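Local coordinates for FAD:protein FMN transferase (Pseudomonas stutzeri ATCC 14405 = CCUG 16156, PDB 5MGY), which probably transfers FMN from FAD to a threonine side chain of a target protein, releasing AMP, in a magnesium-dependent reaction, at residues A258-I263 and T275-L280. Sequence-based numbering, arbitrary orientation.
Sequences AAVTVI and TALMVL. With MG (magnesium ion), chain I.
The flat peptide group joining Ala258 to Ala259 carries the methyl of Met278 over one face: CE stands almost straight above the carbonyl carbon, 3.7 Å from Ala258 C. At this peptide the strand has a classic beta bulge, Ala258 and Ala259 both forming backbone hydrogen bonds with Val299 of the neighbouring strand 295-301. In the ApbE-family domain, helix 267-292 packs on one face of the antiparallel sheet; the short segments run at 146° to each other, their axes 8.2 Å apart at closest approach. Met278 reaches the bulge because its chain bends at both chi2 (63°) and chi3 (77°), bringing the methyl to the strand although the CB does not start out that way. The middle of the contact is Val260, whose CG1 lies mainly against Met278 and whose CG2 lies against Leu277. CG1 is 4.0 Å from Met278 CB, while CG2 meets Leu277 CD1 at 3.9 Å, with the valine and leucine side chains crossing at about a right angle. With an alanine in place of Val260 both methyls go, which would probably open a gap between strand and helix and leave Leu277 CD1 with one valine fewer to rest on. Phe298 also packs on Val260 and Leu277. Further along the strand, Val262 CG2 touches the same Leu277 CD1 at 3.8 Å, so this one methyl bridges two valines of the strand. The CB of Thr275 is turned away from the strand, and its OG1 binds the magnesium ion at 2.5 Å, beside Ser157 O and Asp271 OD2.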
ATOM      1  N   ALA A 258       3.911 -12.003  -9.947  1.00 44.14           N
ATOM      2  CA  ALA A 258       2.927 -11.188 -10.668  1.00 43.94           C
ATOM      3  C   ALA A 258       1.952 -10.433  -9.743  1.00 45.55           C
ATOM      4  O   ALA A 258       1.440  -9.365 -10.078  1.00 45.65           O
ATOM      5  CB  ALA A 258       2.138 -12.053 -11.631  1.00 45.38           C
ATOM      6  N   ALA A 259       1.684 -11.009  -8.587  1.00 45.78           N
ATOM      7  CA  ALA A 259       0.904 -10.368  -7.565  1.00 43.81           C
ATOM      8  C   ALA A 259       1.233 -11.024  -6.232  1.00 43.09           C
ATOM      9  O   ALA A 259       1.616 -12.208  -6.166  1.00 47.60           O
ATOM     10  CB  ALA A 259      -0.580 -10.533  -7.865  1.00 44.64           C
ATOM     11  N   VAL A 260       1.066 -10.259  -5.163  1.00 39.83           N
ATOM     12  CA  VAL A 260       1.214 -10.771  -3.815  1.00 35.34           C
ATOM     13  C   VAL A 260       0.190 -10.016  -2.972  1.00 35.78           C
ATOM     14  O   VAL A 260      -0.159  -8.855  -3.212  1.00 35.10           O
ATOM     15  CB  VAL A 260       2.667 -10.707  -3.332  1.00 32.89           C
ATOM     16  CG1 VAL A 260       3.200  -9.306  -3.500  1.00 34.18           C
ATOM     17  CG2 VAL A 260       2.811 -11.166  -1.901  1.00 31.78           C
ATOM     18  N   THR A 261      -0.364 -10.724  -2.017  1.00 35.74           N
ATOM     19  CA  THR A 261      -1.456 -10.213  -1.269  1.00 35.41           C
ATOM     20  C   THR A 261      -0.997 -10.388   0.134  1.00 36.70           C
ATOM     21  O   THR A 261      -0.568 -11.455   0.451  1.00 38.52           O
ATOM     22  CB  THR A 261      -2.726 -11.051  -1.506  1.00 34.36           C
ATOM     23  OG1 THR A 261      -3.236 -10.817  -2.822  1.00 32.34           O
ATOM     24  CG2 THR A 261      -3.760 -10.660  -0.543  1.00 34.98           C
ATOM     25  N   VAL A 262      -1.100  -9.361   0.979  1.00 37.58           N
ATOM     26  CA  VAL A 262      -0.771  -9.511   2.389  1.00 39.68           C
ATOM     27  C   VAL A 262      -1.970  -9.199   3.287  1.00 39.04           C
ATOM     28  O   VAL A 262      -2.805  -8.382   2.950  1.00 43.93           O
ATOM     29  CB  VAL A 262       0.412  -8.619   2.736  1.00 43.29           C
ATOM     30  CG1 VAL A 262       0.714  -8.584   4.245  1.00 46.10           C
ATOM     31  CG2 VAL A 262       1.639  -9.114   1.999  1.00 44.66           C
ATOM     32  N   ILE A 263      -2.021  -9.850   4.434  1.00 35.81           N
ATOM     33  CA  ILE A 263      -3.096  -9.713   5.370  1.00 35.93           C
ATOM     34  C   ILE A 263      -2.449  -9.458   6.700  1.00 33.84           C
ATOM     35  O   ILE A 263      -1.572 -10.225   7.135  1.00 35.30           O
ATOM     36  CB  ILE A 263      -4.017 -10.983   5.353  1.00 38.60           C
ATOM     37  CG1 ILE A 263      -4.475 -11.195   3.881  1.00 39.71           C
ATOM     38  CG2 ILE A 263      -5.186 -10.849   6.343  1.00 39.26           C
ATOM     39  CD1 ILE A 263      -5.757 -11.933   3.662  1.00 40.34           C
ATOM     40  N   THR A 275       4.237  -4.265  -0.832  1.00 32.26           N
ATOM     41  CA  THR A 275       5.219  -3.622  -1.738  1.00 33.68           C
ATOM     42  C   THR A 275       6.628  -4.273  -1.671  1.00 31.98           C
ATOM     43  O   THR A 275       7.319  -4.358  -2.699  1.00 30.49           O
ATOM     44  CB  THR A 275       5.303  -2.087  -1.468  1.00 34.43           C
ATOM     45  OG1 THR A 275       4.058  -1.486  -1.820  1.00 38.26           O
ATOM     46  CG2 THR A 275       6.385  -1.403  -2.295  1.00 35.54           C
ATOM     47  N   ALA A 276       7.021  -4.671  -0.461  1.00 30.54           N
ATOM     48  CA  ALA A 276       8.341  -5.209  -0.162  1.00 32.59           C
ATOM     49  C   ALA A 276       8.507  -6.605  -0.748  1.00 35.51           C
ATOM     50  O   ALA A 276       9.590  -6.969  -1.271  1.00 33.43           O
ATOM     51  CB  ALA A 276       8.532  -5.301   1.342  1.00 31.88           C
ATOM     52  N   LEU A 277       7.434  -7.386  -0.623  1.00 35.44           N
ATOM     53  CA  LEU A 277       7.399  -8.748  -1.130  1.00 36.10           C
ATOM     54  C   LEU A 277       7.488  -8.743  -2.636  1.00 38.90           C
ATOM     55  O   LEU A 277       8.190  -9.567  -3.186  1.00 46.54           O
ATOM     56  CB  LEU A 277       6.142  -9.497  -0.650  1.00 34.16           C
ATOM     57  CG  LEU A 277       6.191  -9.771   0.830  1.00 32.92           C
ATOM     58  CD1 LEU A 277       5.019 -10.632   1.250  1.00 32.89           C
ATOM     59  CD2 LEU A 277       7.524 -10.429   1.238  1.00 32.10           C
ATOM     60  N   MET A 278       6.832  -7.799  -3.296  1.00 39.54           N
ATOM     61  CA  MET A 278       6.898  -7.688  -4.748  1.00 40.38           C
ATOM     62  C   MET A 278       8.279  -7.184  -5.207  1.00 41.71           C
ATOM     63  O   MET A 278       8.692  -7.457  -6.342  1.00 42.02           O
ATOM     64  CB  MET A 278       5.803  -6.760  -5.257  1.00 40.25           C
ATOM     65  CG  MET A 278       5.921  -6.337  -6.717  1.00 42.90           C
ATOM     66  SD  MET A 278       5.807  -7.665  -7.922  1.00 44.90           S
ATOM     67  CE  MET A 278       4.058  -7.960  -7.934  1.00 45.84           C
ATOM     68  N   VAL A 279       8.964  -6.411  -4.368  1.00 38.37           N
ATOM     69  CA  VAL A 279      10.310  -6.065  -4.688  1.00 38.55           C
ATOM     70  C   VAL A 279      11.082  -7.361  -4.653  1.00 38.28           C
ATOM     71  O   VAL A 279      11.761  -7.676  -5.599  1.00 39.48           O
ATOM     72  CB  VAL A 279      10.902  -5.012  -3.713  1.00 39.11           C
ATOM     73  CG1 VAL A 279      12.439  -4.907  -3.822  1.00 34.87           C
ATOM     74  CG2 VAL A 279      10.196  -3.668  -3.949  1.00 39.55           C
ATOM     75  N   LEU A 280      10.950  -8.106  -3.570  1.00 38.63           N
ATOM     76  CA  LEU A 280      11.873  -9.214  -3.255  1.00 42.28           C
ATOM     77  C   LEU A 280      11.780 -10.352  -4.264  1.00 42.44           C
ATOM     78  O   LEU A 280      12.788 -10.983  -4.598  1.00 41.86           O
ATOM     79  CB  LEU A 280      11.648  -9.766  -1.805  1.00 42.57           C
ATOM     80  CG  LEU A 280      12.300  -8.963  -0.673  1.00 42.29           C
ATOM     81  CD1 LEU A 280      11.830  -9.490   0.674  1.00 42.90           C
ATOM     82  CD2 LEU A 280      13.823  -8.978  -0.791  1.00 41.05           C
TER
HETATM   83 MG    MG I 401       1.751  -0.453  -1.748  1.00 51.00          MG